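Short chain dehydrogenase (A0QTM2 homolog) (Mycobacterium thermoresistibile, PDB 3SC4) probably catalyses NAD(P)(H)-dependent oxidation or reduction of a substrate not yet established, as a two-subunit member of the short-chain dehydrogenase family. Local coordinates at residues Ser102-Gly107 / Thr164-Ala169; Gly122-Gly127 / Met168-Met173; Thr193-Thr198 / Asp271-Ser276; Cys245-Leu250 / Pro277-Tyr282. One frame throughout, in Å; residues are numbered along the deposited sequence.

Interaction 1: residues Ser102-Gly107 / Thr164-Ala169; sequences SAINLG and TPYMMA
Tyr166 opens the Tyr-x-x-x-Lys motif of classical short-chain dehydrogenases, and its ring lies against residues 103-106 of the loop that follows strand 96-99. CG of Tyr166 is anti to the backbone N (chi1 -172°), which sends the ring from the first turn of helix 164-183 across to that loop. Ile104 lies over one face: its CG1 sits 3.9 Å from the centroid of the Tyr166 ring and 19° off the normal, a CH-pi contact displaced toward the rim. CD1 of the same isoleucine continues to the phenolic end, 3.5 Å from Tyr166 CZ. The edge is met by a backbone carbonyl, Ala103 O standing near the ring plane at 3.2 Å from Tyr166 CE1. Leu106 runs alongside Tyr166, and its CD2 packs at 3.7 Å from Tyr166 CD2. Further along, Gly107 O rests on Pro165 CD. No hydrogen bond crosses between the segments, so the ring meets the loop by packing. The loop has its own brace, an Asx turn in which Gly107 N donates to Asn105 OD1 over 2.7 Å. In the fold, the loop is also tied to helix 114-135 through the bond from Ala103 N to Gln124 OE1, while Thr164 and Pro165, at the start of helix 164-183, meet Glu183 and Tyr129 of the second subunit.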
loop_
_atom_site.group_PDB
_atom_site.type_symbol
_atom_site.label_atom_id
_atom_site.label_comp_id
_atom_site.label_asym_id
_atom_site.label_seq_id
_atom_site.Cartn_x
_atom_site.Cartn_y
_atom_site.Cartn_z
ATOM N N SER B 102 -8.256 -1.381 -12.723
ATOM C CA SER B 102 -8.140 -2.331 -11.648
ATOM C C SER B 102 -7.591 -3.656 -12.090
ATOM O O SER B 102 -7.420 -3.921 -13.260
ATOM C CB SER B 102 -9.491 -2.514 -10.962
ATOM O OG SER B 102 -10.384 -3.203 -11.804
ATOM N N ALA B 103 -7.253 -4.462 -11.110
ATOM C CA ALA B 103 -6.728 -5.778 -11.351
ATOM C C ALA B 103 -7.034 -6.597 -10.099
ATOM O O ALA B 103 -6.932 -6.097 -8.983
ATOM C CB ALA B 103 -5.245 -5.718 -11.615
ATOM N N ILE B 104 -7.408 -7.848 -10.298
ATOM C CA ILE B 104 -7.884 -8.671 -9.206
ATOM C C ILE B 104 -7.336 -10.103 -9.288
ATOM O O ILE B 104 -7.209 -10.661 -10.356
ATOM C CB ILE B 104 -9.408 -8.675 -9.176
ATOM C CG1 ILE B 104 -9.902 -9.351 -7.892
ATOM C CG2 ILE B 104 -9.951 -9.332 -10.440
ATOM C CD1 ILE B 104 -11.350 -8.899 -7.420
ATOM N N ASN B 105 -6.945 -10.627 -8.132
ATOM C CA ASN B 105 -6.631 -12.023 -7.914
ATOM C C ASN B 105 -6.819 -12.191 -6.403
ATOM O O ASN B 105 -6.344 -11.352 -5.641
ATOM C CB ASN B 105 -5.212 -12.359 -8.344
ATOM C CG ASN B 105 -4.807 -13.798 -8.020
ATOM O OD1 ASN B 105 -5.178 -14.349 -6.992
ATOM N ND2 ASN B 105 -4.003 -14.381 -8.881
ATOM N N LEU B 106 -7.528 -13.243 -5.987
ATOM C CA LEU B 106 -7.965 -13.349 -4.597
ATOM C C LEU B 106 -7.172 -14.429 -3.867
ATOM O O LEU B 106 -7.583 -14.912 -2.801
ATOM C CB LEU B 106 -9.485 -13.624 -4.513
ATOM C CG LEU B 106 -10.389 -12.585 -5.217
ATOM C CD1 LEU B 106 -11.872 -12.916 -5.025
ATOM C CD2 LEU B 106 -10.129 -11.187 -4.695
ATOM N N GLY B 107 -6.036 -14.816 -4.435
ATOM C CA GLY B 107 -5.191 -15.822 -3.799
ATOM C C GLY B 107 -4.340 -15.223 -2.698
ATOM O O GLY B 107 -4.261 -13.995 -2.553
ATOM N N THR B 164 -3.940 -11.057 0.790
ATOM C CA THR B 164 -2.896 -10.048 0.971
ATOM C C THR B 164 -2.538 -9.235 -0.275
ATOM O O THR B 164 -2.565 -8.026 -0.252
ATOM C CB THR B 164 -1.664 -10.708 1.586
ATOM O OG1 THR B 164 -2.047 -11.237 2.861
ATOM C CG2 THR B 164 -0.545 -9.719 1.737
ATOM N N PRO B 165 -2.239 -9.894 -1.379
ATOM C CA PRO B 165 -1.896 -9.115 -2.570
ATOM C C PRO B 165 -2.955 -8.103 -2.963
ATOM O O PRO B 165 -2.659 -6.923 -3.186
ATOM C CB PRO B 165 -1.758 -10.192 -3.659
ATOM C CG PRO B 165 -1.468 -11.448 -2.888
ATOM C CD PRO B 165 -2.248 -11.337 -1.638
ATOM N N TYR B 166 -4.185 -8.555 -3.072
ATOM C CA TYR B 166 -5.284 -7.690 -3.488
ATOM C C TYR B 166 -5.593 -6.635 -2.436
ATOM O O TYR B 166 -5.811 -5.495 -2.780
ATOM C CB TYR B 166 -6.537 -8.526 -3.806
ATOM C CG TYR B 166 -7.671 -7.765 -4.434
ATOM C CD1 TYR B 166 -7.503 -7.097 -5.628
ATOM C CD2 TYR B 166 -8.914 -7.747 -3.842
ATOM C CE1 TYR B 166 -8.573 -6.384 -6.214
ATOM C CE2 TYR B 166 -9.975 -7.058 -4.393
ATOM C CZ TYR B 166 -9.812 -6.357 -5.577
ATOM O OH TYR B 166 -10.893 -5.679 -6.128
ATOM N N MET B 167 -5.609 -7.012 -1.159
ATOM C CA MET B 167 -5.833 -6.036 -0.092
ATOM C C MET B 167 -4.757 -4.971 -0.137
ATOM O O MET B 167 -5.045 -3.791 0.015
ATOM C CB MET B 167 -5.836 -6.709 1.258
ATOM C CG MET B 167 -5.938 -5.764 2.424
ATOM S SD MET B 167 -4.315 -5.179 3.009
ATOM C CE MET B 167 -3.536 -6.720 3.552
ATOM N N MET B 168 -3.512 -5.380 -0.347
ATOM C CA MET B 168 -2.415 -4.396 -0.438
ATOM C C MET B 168 -2.654 -3.374 -1.559
ATOM O O MET B 168 -2.401 -2.171 -1.394
ATOM C CB MET B 168 -1.056 -5.092 -0.674
ATOM C CG MET B 168 -0.494 -5.695 0.569
ATOM S SD MET B 168 0.953 -6.700 0.224
ATOM C CE MET B 168 2.110 -5.429 -0.329
ATOM N N ALA B 169 -3.063 -3.883 -2.711
ATOM C CA ALA B 169 -3.275 -3.061 -3.876
ATOM C C ALA B 169 -4.463 -2.139 -3.635
ATOM O O ALA B 169 -4.359 -0.924 -3.846
ATOM C CB ALA B 169 -3.473 -3.926 -5.133
#

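Interaction 2: residues Gly122-Gly127 / Met168-Met173; sequences GIQVRG and MAKYGM
Gln124 reaches from helix 114-135 past Met173, Ala169 and Lys170 of helix 164-183, meeting a different neighbour at each step. Its CB and CG pass obliquely over the thioether, Gln124 CB lying 3.7 Å from Met173 SD. Beyond CG the chain is extended, which carries the amide along the partner helix; Gln124 CD then packs 4.0 Å from Lys170 CD. At the tip the two polar atoms part: Gln124 NE2 lies 3.5 Å from Ala169 CB, whereas Gln124 OE1 faces Lys170 NZ at 3.4 Å, a weak hydrogen bond. Each of these polar atoms has its stronger partner elsewhere: Gln124 OE1 accepts from Ala103 N, Gln124 NE2 donates to Met120 O, and Lys170 NZ donates to Leu150 O. The lysine, last residue of the Tyr-x-x-x-Lys motif, folds back at chi2 and chi3 to bring its end beside the amide. On the next residue, Val125 CG2 settles on the backbone of helix 164-183, 3.5 Å from Ala169 O and 4.1 Å from Gly172 CA. The helix segments run in roughly the same direction, their axes 7.9 Å apart at an angle of 29°, and residues 122-126 make a wider pi-type turn within their helix. Following strands 96-99 and 146-149, both helices take part in the subunit interface, where Val125 packs on Met168 of the second subunit and Arg126 makes a salt bridge with Asp118 of that subunit.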
loop_
_atom_site.group_PDB
_atom_site.type_symbol
_atom_site.label_atom_id
_atom_site.label_comp_id
_atom_site.label_asym_id
_atom_site.label_seq_id
_atom_site.Cartn_x
_atom_site.Cartn_y
_atom_site.Cartn_z
ATOM N N GLY B 122 1.044 -2.498 -9.906
ATOM C CA GLY B 122 1.340 -1.594 -11.019
ATOM C C GLY B 122 0.151 -0.770 -11.439
ATOM O O GLY B 122 0.219 0.453 -11.512
ATOM N N ILE B 123 -0.953 -1.442 -11.709
ATOM C CA ILE B 123 -2.099 -0.755 -12.235
ATOM C C ILE B 123 -2.791 0.078 -11.152
ATOM O O ILE B 123 -3.237 1.186 -11.417
ATOM C CB ILE B 123 -3.094 -1.742 -12.857
ATOM C CG1 ILE B 123 -2.481 -2.360 -14.125
ATOM C CG2 ILE B 123 -4.348 -1.032 -13.204
ATOM C CD1 ILE B 123 -3.305 -3.499 -14.755
ATOM N N GLN B 124 -2.867 -0.432 -9.937
ATOM C CA GLN B 124 -3.713 0.193 -8.920
ATOM C C GLN B 124 -3.002 1.175 -7.984
ATOM O O GLN B 124 -3.517 2.273 -7.727
ATOM C CB GLN B 124 -4.474 -0.883 -8.114
ATOM C CG GLN B 124 -5.653 -1.426 -8.900
ATOM C CD GLN B 124 -6.172 -2.804 -8.479
ATOM O OE1 GLN B 124 -7.388 -3.056 -8.560
ATOM N NE2 GLN B 124 -5.269 -3.704 -8.087
ATOM N N VAL B 125 -1.855 0.784 -7.449
ATOM C CA VAL B 125 -1.158 1.627 -6.488
ATOM C C VAL B 125 -0.302 2.587 -7.269
ATOM O O VAL B 125 -0.484 3.780 -7.187
ATOM C CB VAL B 125 -0.289 0.827 -5.549
ATOM C CG1 VAL B 125 0.327 1.743 -4.521
ATOM C CG2 VAL B 125 -1.114 -0.303 -4.898
ATOM N N ARG B 126 0.595 2.055 -8.075
ATOM C CA ARG B 126 1.438 2.881 -8.916
ATOM C C ARG B 126 0.595 3.664 -9.927
ATOM O O ARG B 126 0.787 4.864 -10.113
ATOM C CB ARG B 126 2.466 2.012 -9.616
ATOM C CG ARG B 126 3.549 2.811 -10.315
ATOM C CD ARG B 126 4.612 1.904 -10.906
ATOM N NE ARG B 126 5.673 2.614 -11.630
ATOM C CZ ARG B 126 5.681 2.854 -12.941
ATOM N NH1 ARG B 126 4.645 2.508 -13.695
ATOM N NH2 ARG B 126 6.726 3.472 -13.510
ATOM N N GLY B 127 -0.353 2.987 -10.560
ATOM C CA GLY B 127 -1.212 3.627 -11.539
ATOM C C GLY B 127 -2.031 4.781 -10.985
ATOM O O GLY B 127 -2.117 5.855 -11.610
ATOM N N MET B 168 -3.512 -5.380 -0.347
ATOM C CA MET B 168 -2.415 -4.396 -0.438
ATOM C C MET B 168 -2.654 -3.374 -1.559
ATOM O O MET B 168 -2.401 -2.171 -1.394
ATOM C CB MET B 168 -1.056 -5.092 -0.674
ATOM C CG MET B 168 -0.494 -5.695 0.569
ATOM S SD MET B 168 0.953 -6.700 0.224
ATOM C CE MET B 168 2.110 -5.429 -0.329
ATOM N N ALA B 169 -3.063 -3.883 -2.711
ATOM C CA ALA B 169 -3.275 -3.061 -3.876
ATOM C C ALA B 169 -4.463 -2.139 -3.635
ATOM O O ALA B 169 -4.359 -0.924 -3.846
ATOM C CB ALA B 169 -3.473 -3.926 -5.133
ATOM N N LYS B 170 -5.580 -2.682 -3.163
ATOM C CA LYS B 170 -6.763 -1.843 -2.996
ATOM C C LYS B 170 -6.564 -0.843 -1.873
ATOM O O LYS B 170 -6.922 0.306 -2.035
ATOM C CB LYS B 170 -8.056 -2.650 -2.762
ATOM C CG LYS B 170 -8.516 -3.548 -3.929
ATOM C CD LYS B 170 -8.555 -2.871 -5.304
ATOM C CE LYS B 170 -9.589 -1.748 -5.403
ATOM N NZ LYS B 170 -9.793 -1.330 -6.862
ATOM N N TYR B 171 -6.026 -1.258 -0.734
ATOM C CA TYR B 171 -5.755 -0.311 0.337
ATOM C C TYR B 171 -4.717 0.744 -0.089
ATOM O O TYR B 171 -4.795 1.916 0.303
ATOM C CB TYR B 171 -5.257 -1.044 1.590
ATOM C CG TYR B 171 -6.337 -1.703 2.463
ATOM C CD1 TYR B 171 -7.603 -1.980 1.985
ATOM C CD2 TYR B 171 -6.045 -2.089 3.750
ATOM C CE1 TYR B 171 -8.563 -2.613 2.802
ATOM C CE2 TYR B 171 -6.972 -2.701 4.549
ATOM C CZ TYR B 171 -8.232 -2.968 4.076
ATOM O OH TYR B 171 -9.148 -3.580 4.909
ATOM N N GLY B 172 -3.733 0.320 -0.882
ATOM C CA GLY B 172 -2.730 1.229 -1.432
ATOM C C GLY B 172 -3.339 2.349 -2.251
ATOM O O GLY B 172 -2.935 3.499 -2.114
ATOM N N MET B 173 -4.344 2.014 -3.080
ATOM C CA MET B 173 -5.129 3.014 -3.848
ATOM C C MET B 173 -5.807 3.978 -2.908
ATOM O O MET B 173 -5.753 5.178 -3.104
ATOM C CB MET B 173 -6.238 2.367 -4.691
ATOM C CG MET B 173 -5.867 1.913 -6.013
ATOM S SD MET B 173 -7.264 1.196 -6.907
ATOM C CE MET B 173 -8.013 2.550 -7.803
#

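Interaction 3: residues Thr193-Thr198 / Asp271-Ser276; sequences TLWPRT and DLWVDS
Two side chains extended away from their own backbone nitrogens bring Trp195 and Asp271 together: CG of the tryptophan is set at chi1 -166° and CG of the aspartate at -164°, and the indole and carboxylate cross with their planes only 15° apart. Asp271 OD2 lies over one face of the indole, 3.1 Å from Trp195 CE2. The indole N-H does not use it, pointing instead along the ring plane to Leu272 O, 3.0 Å from Trp195 NE1 in a nearly straight bond. Past that nitrogen, Trp195 CZ2 comes to the edge of the second indole, 3.7 Å from Trp273 CE3, with the two rings oblique to each other. Val274 CG2 closes the other end of the indole edge, 4.0 Å from Trp195 CD1.

The backbones join where Asp271 N donates to Arg197 O over 2.7 Å. From CG to NE the Arg197 chain is extended, and NH1 gives a bond of 2.9 Å to Ser276 O, which lies in the guanidinium plane; NE of the same group forms a salt bridge with Asp247. Three hydrogen bonds, two donated by residues 193-198 and one by 271-276, join the segments in a buried place.

The 271-274 turn is a type II beta turn, and it seats on the end of strand 190-195. Pro196 falls where classical short-chain dehydrogenases carry the Pro-Gly pair after this strand, a region that borders the cofactor's nicotinamide in relatives, with Arg197 here in place of the glycine.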
loop_
_atom_site.group_PDB
_atom_site.type_symbol
_atom_site.label_atom_id
_atom_site.label_comp_id
_atom_site.label_asym_id
_atom_site.label_seq_id
_atom_site.Cartn_x
_atom_site.Cartn_y
_atom_site.Cartn_z
ATOM N N THR B 193 -12.478 8.401 -1.885
ATOM C CA THR B 193 -12.638 7.058 -2.441
ATOM C C THR B 193 -14.107 6.677 -2.405
ATOM O O THR B 193 -14.875 7.197 -1.590
ATOM C CB THR B 193 -11.826 6.013 -1.661
ATOM O OG1 THR B 193 -12.366 5.905 -0.346
ATOM C CG2 THR B 193 -10.347 6.399 -1.571
ATOM N N LEU B 194 -14.484 5.732 -3.263
ATOM C CA LEU B 194 -15.884 5.318 -3.387
ATOM C C LEU B 194 -15.946 3.854 -3.709
ATOM O O LEU B 194 -15.276 3.406 -4.662
ATOM C CB LEU B 194 -16.573 6.132 -4.490
ATOM C CG LEU B 194 -18.069 5.940 -4.727
ATOM C CD1 LEU B 194 -18.834 6.339 -3.472
ATOM C CD2 LEU B 194 -18.583 6.717 -5.998
ATOM N N TRP B 195 -16.779 3.129 -2.957
ATOM C CA TRP B 195 -16.830 1.663 -2.975
ATOM C C TRP B 195 -18.284 1.180 -2.774
ATOM O O TRP B 195 -19.018 1.752 -1.971
ATOM C CB TRP B 195 -15.947 1.152 -1.836
ATOM C CG TRP B 195 -15.594 -0.323 -1.864
ATOM C CD1 TRP B 195 -15.954 -1.255 -0.952
ATOM C CD2 TRP B 195 -14.733 -0.984 -2.788
ATOM N NE1 TRP B 195 -15.410 -2.458 -1.266
ATOM C CE2 TRP B 195 -14.663 -2.325 -2.400
ATOM C CE3 TRP B 195 -14.046 -0.574 -3.935
ATOM C CZ2 TRP B 195 -13.925 -3.279 -3.112
ATOM C CZ3 TRP B 195 -13.308 -1.513 -4.648
ATOM C CH2 TRP B 195 -13.257 -2.858 -4.231
ATOM N N PRO B 196 -18.711 0.130 -3.483
ATOM C CA PRO B 196 -20.090 -0.301 -3.382
ATOM C C PRO B 196 -20.272 -1.355 -2.293
ATOM O O PRO B 196 -19.358 -2.103 -1.998
ATOM C CB PRO B 196 -20.335 -0.913 -4.755
ATOM C CG PRO B 196 -19.040 -1.529 -5.104
ATOM C CD PRO B 196 -17.969 -0.700 -4.443
ATOM N N ARG B 197 -21.455 -1.440 -1.714
ATOM C CA ARG B 197 -21.668 -2.358 -0.603
ATOM C C ARG B 197 -21.890 -3.784 -1.052
ATOM O O ARG B 197 -21.704 -4.709 -0.261
ATOM C CB ARG B 197 -22.885 -1.944 0.239
ATOM C CG ARG B 197 -22.625 -0.830 1.176
ATOM C CD ARG B 197 -23.790 -0.632 2.113
ATOM N NE ARG B 197 -23.457 0.326 3.157
ATOM C CZ ARG B 197 -23.058 0.021 4.391
ATOM N NH1 ARG B 197 -22.919 -1.235 4.796
ATOM N NH2 ARG B 197 -22.791 0.991 5.243
ATOM N N THR B 198 -22.353 -3.967 -2.283
ATOM C CA THR B 198 -22.617 -5.295 -2.802
ATOM C C THR B 198 -21.700 -5.540 -3.977
ATOM O O THR B 198 -21.047 -4.616 -4.454
ATOM C CB THR B 198 -24.037 -5.398 -3.323
ATOM O OG1 THR B 198 -24.125 -4.694 -4.573
ATOM C CG2 THR B 198 -25.030 -4.826 -2.308
ATOM N N ASP B 271 -20.052 -6.826 -0.673
ATOM C CA ASP B 271 -18.744 -6.621 -1.308
ATOM C C ASP B 271 -17.673 -6.986 -0.275
ATOM O O ASP B 271 -17.951 -7.092 0.918
ATOM C CB ASP B 271 -18.635 -5.152 -1.741
ATOM C CG ASP B 271 -17.514 -4.876 -2.744
ATOM O OD1 ASP B 271 -16.844 -5.801 -3.220
ATOM O OD2 ASP B 271 -17.320 -3.689 -3.085
ATOM N N LEU B 272 -16.449 -7.195 -0.725
ATOM C CA LEU B 272 -15.308 -7.243 0.179
ATOM C C LEU B 272 -15.230 -5.925 0.968
ATOM O O LEU B 272 -15.561 -4.865 0.437
ATOM C CB LEU B 272 -14.014 -7.419 -0.601
ATOM C CG LEU B 272 -13.823 -8.704 -1.420
ATOM C CD1 LEU B 272 -12.407 -8.758 -2.026
ATOM C CD2 LEU B 272 -14.105 -9.947 -0.587
ATOM N N TRP B 273 -14.806 -6.015 2.227
ATOM C CA TRP B 273 -14.584 -4.853 3.097
ATOM C C TRP B 273 -15.870 -4.161 3.535
ATOM O O TRP B 273 -15.840 -3.032 3.968
ATOM C CB TRP B 273 -13.550 -3.850 2.485
ATOM C CG TRP B 273 -12.236 -4.516 2.277
ATOM C CD1 TRP B 273 -11.454 -5.046 3.249
ATOM C CD2 TRP B 273 -11.574 -4.793 1.032
ATOM N NE1 TRP B 273 -10.344 -5.630 2.706
ATOM C CE2 TRP B 273 -10.372 -5.476 1.345
ATOM C CE3 TRP B 273 -11.851 -4.503 -0.311
ATOM C CZ2 TRP B 273 -9.461 -5.906 0.363
ATOM C CZ3 TRP B 273 -10.937 -4.944 -1.295
ATOM C CH2 TRP B 273 -9.752 -5.635 -0.932
ATOM N N VAL B 274 -16.988 -4.872 3.461
ATOM C CA VAL B 274 -18.281 -4.328 3.823
ATOM C C VAL B 274 -19.044 -5.321 4.684
ATOM O O VAL B 274 -19.065 -6.531 4.401
ATOM C CB VAL B 274 -19.073 -3.962 2.563
ATOM C CG1 VAL B 274 -20.548 -3.674 2.904
ATOM C CG2 VAL B 274 -18.408 -2.759 1.887
ATOM N N ASP B 275 -19.666 -4.810 5.743
ATOM C CA ASP B 275 -20.429 -5.671 6.679
ATOM C C ASP B 275 -21.833 -5.968 6.206
ATOM O O ASP B 275 -22.350 -7.028 6.489
ATOM C CB ASP B 275 -20.528 -5.028 8.085
ATOM C CG ASP B 275 -19.219 -5.146 8.903
ATOM O OD1 ASP B 275 -18.597 -6.251 8.864
ATOM O OD2 ASP B 275 -18.842 -4.141 9.581
ATOM N N SER B 276 -22.463 -5.016 5.524
ATOM C CA SER B 276 -23.890 -5.118 5.193
ATOM C C SER B 276 -24.191 -4.630 3.803
ATOM O O SER B 276 -23.615 -3.668 3.354
ATOM C CB SER B 276 -24.737 -4.267 6.164
ATOM O OG SER B 276 -24.467 -4.604 7.513
#

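Interaction 4: residues Cys245-Leu250 / Pro277-Tyr282; sequences CEDVLL and PNPPGY
Residues 245-250 form the first turns of helix 245-252, and Pro279 is the point of 277-282 that comes closest to it, with 5.5 Å between its CA and Asp247 CA. From Pro279 to Tyr282 the chain makes a type II beta turn, closed by Tyr282 N donating to Pro279 O; Gly281 takes the positive phi (76°) that such a turn needs at its third position. The ring of Pro279 is held by three residues within about one helical turn, Glu246, Asp247 and Leu250. With CG anti to its carbonyl carbon (chi1 -69°), Leu250 turns CD1 to the proline, 3.4 Å from Pro279 CG. Glu246 CB meets Pro279 CD at 3.7 Å, and Asp247 OD1 lies 3.5 Å from Pro279 CG as the acid slides past the ring. Leu250 CD1 also reaches Tyr282 CD1 at 3.9 Å, the two side chains crossing at about a right angle. Both carboxylates have arginine partners outside the two segments: Asp247 OD1 binds Arg197 NE, and Glu246 OE2 binds Arg219 NH1, which also makes a weak bond to Pro277 O. With no hydrogen bond between them, the segments meet by mainly apolar van der Waals packing, while salt bridges outside the contact satisfy the acids beside it.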
loop_
_atom_site.group_PDB
_atom_site.type_symbol
_atom_site.label_atom_id
_atom_site.label_comp_id
_atom_site.label_asym_id
_atom_site.label_seq_id
_atom_site.Cartn_x
_atom_site.Cartn_y
_atom_site.Cartn_z
ATOM N N CYS B 245 -21.152 3.558 -1.804
ATOM C CA CYS B 245 -22.135 4.079 -2.753
ATOM C C CYS B 245 -23.531 4.284 -2.129
ATOM O O CYS B 245 -24.083 5.388 -2.122
ATOM C CB CYS B 245 -22.244 3.161 -3.968
ATOM S SG CYS B 245 -20.734 3.113 -4.974
ATOM N N GLU B 246 -24.084 3.212 -1.590
ATOM C CA GLU B 246 -25.424 3.254 -1.063
ATOM C C GLU B 246 -25.576 4.349 0.010
ATOM O O GLU B 246 -26.538 5.119 -0.011
ATOM C CB GLU B 246 -25.809 1.888 -0.513
ATOM C CG GLU B 246 -26.058 0.842 -1.589
ATOM C CD GLU B 246 -24.804 0.101 -2.023
ATOM O OE1 GLU B 246 -23.687 0.671 -1.940
ATOM O OE2 GLU B 246 -24.956 -1.054 -2.485
ATOM N N ASP B 247 -24.606 4.454 0.905
ATOM C CA ASP B 247 -24.638 5.496 1.934
ATOM C C ASP B 247 -24.673 6.902 1.315
ATOM O O ASP B 247 -25.433 7.760 1.740
ATOM C CB ASP B 247 -23.449 5.355 2.895
ATOM C CG ASP B 247 -23.365 3.980 3.511
ATOM O OD1 ASP B 247 -23.559 2.988 2.784
ATOM O OD2 ASP B 247 -23.098 3.868 4.723
ATOM N N VAL B 248 -23.840 7.131 0.313
ATOM C CA VAL B 248 -23.785 8.421 -0.347
ATOM C C VAL B 248 -25.147 8.742 -0.949
ATOM O O VAL B 248 -25.643 9.887 -0.848
ATOM C CB VAL B 248 -22.691 8.427 -1.431
ATOM C CG1 VAL B 248 -22.841 9.619 -2.361
ATOM C CG2 VAL B 248 -21.341 8.428 -0.767
ATOM N N LEU B 249 -25.757 7.725 -1.547
ATOM C CA LEU B 249 -27.037 7.906 -2.206
ATOM C C LEU B 249 -28.161 8.270 -1.223
ATOM O O LEU B 249 -28.895 9.206 -1.483
ATOM C CB LEU B 249 -27.381 6.689 -3.067
ATOM C CG LEU B 249 -26.538 6.632 -4.369
ATOM C CD1 LEU B 249 -26.578 5.243 -4.988
ATOM C CD2 LEU B 249 -26.965 7.706 -5.409
ATOM N N LEU B 250 -28.279 7.573 -0.091
ATOM C CA LEU B 250 -29.277 7.939 0.944
ATOM C C LEU B 250 -29.076 9.333 1.490
ATOM O O LEU B 250 -30.040 10.036 1.731
ATOM C CB LEU B 250 -29.237 6.980 2.142
ATOM C CG LEU B 250 -29.719 5.577 1.849
ATOM C CD1 LEU B 250 -29.639 4.721 3.106
ATOM C CD2 LEU B 250 -31.131 5.612 1.311
ATOM N N PRO B 277 -25.152 -5.254 3.134
ATOM C CA PRO B 277 -25.498 -4.805 1.787
ATOM C C PRO B 277 -26.177 -3.437 1.732
ATOM O O PRO B 277 -26.144 -2.801 0.691
ATOM C CB PRO B 277 -26.429 -5.904 1.286
ATOM C CG PRO B 277 -27.006 -6.477 2.530
ATOM C CD PRO B 277 -25.985 -6.388 3.579
ATOM N N ASN B 278 -26.758 -2.983 2.839
ATOM C CA ASN B 278 -27.410 -1.669 2.896
ATOM C C ASN B 278 -26.858 -0.808 4.012
ATOM O O ASN B 278 -26.261 -1.319 4.959
ATOM C CB ASN B 278 -28.910 -1.818 3.064
ATOM C CG ASN B 278 -29.563 -2.451 1.858
ATOM O OD1 ASN B 278 -29.189 -2.189 0.727
ATOM N ND2 ASN B 278 -30.555 -3.277 2.098
ATOM N N PRO B 279 -27.033 0.512 3.900
ATOM C CA PRO B 279 -26.593 1.355 5.009
ATOM C C PRO B 279 -27.292 0.996 6.326
ATOM O O PRO B 279 -28.381 0.385 6.310
ATOM C CB PRO B 279 -26.955 2.778 4.550
ATOM C CG PRO B 279 -26.988 2.663 3.027
ATOM C CD PRO B 279 -27.523 1.301 2.755
ATOM N N PRO B 280 -26.660 1.346 7.457
ATOM C CA PRO B 280 -27.314 1.141 8.753
ATOM C C PRO B 280 -28.691 1.767 8.780
ATOM O O PRO B 280 -28.856 2.906 8.340
ATOM C CB PRO B 280 -26.390 1.843 9.760
ATOM C CG PRO B 280 -25.070 2.126 9.030
ATOM C CD PRO B 280 -25.229 1.697 7.587
ATOM N N GLY B 281 -29.672 0.991 9.241
ATOM C CA GLY B 281 -31.010 1.498 9.505
ATOM C C GLY B 281 -31.868 1.742 8.276
ATOM O O GLY B 281 -32.946 2.326 8.382
ATOM N N TYR B 282 -31.400 1.280 7.119
ATOM C CA TYR B 282 -32.141 1.410 5.880
ATOM C C TYR B 282 -33.394 0.549 5.899
ATOM O O TYR B 282 -33.291 -0.653 6.149
ATOM C CB TYR B 282 -31.281 0.947 4.713
ATOM C CG TYR B 282 -32.041 0.873 3.417
ATOM C CD1 TYR B 282 -32.487 2.027 2.799
ATOM C CD2 TYR B 282 -32.310 -0.355 2.816
ATOM C CE1 TYR B 282 -33.197 1.971 1.624
ATOM C CE2 TYR B 282 -33.010 -0.433 1.620
ATOM C CZ TYR B 282 -33.453 0.737 1.020
ATOM O OH TYR B 282 -34.148 0.686 -0.163
#

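Overall arrangement
Interactions 1 and 2 share helix 164-183, abut through the Ala103-Gln124 bond and both touch the second subunit. Interactions 3 and 4 lie toward the C-terminal tail and meet no other chain of the assembly; their centres are 10 Å apart, and the Arg197-Asp247 salt bridge joins them. Interactions 2 and 3 are buried, whereas 1, exposed on its loop side, and 4 are only partly so. Interaction 3, with its three hydrogen bonds, contrasts with the packing that dominates the others. It is also the middle of the set: Trp273 of the tail touches Tyr166 and Tyr171, and Trp195 of strand 190-195 touches Lys170. Interaction 4 stays about 13 Å from interaction 1 at the nearest atoms.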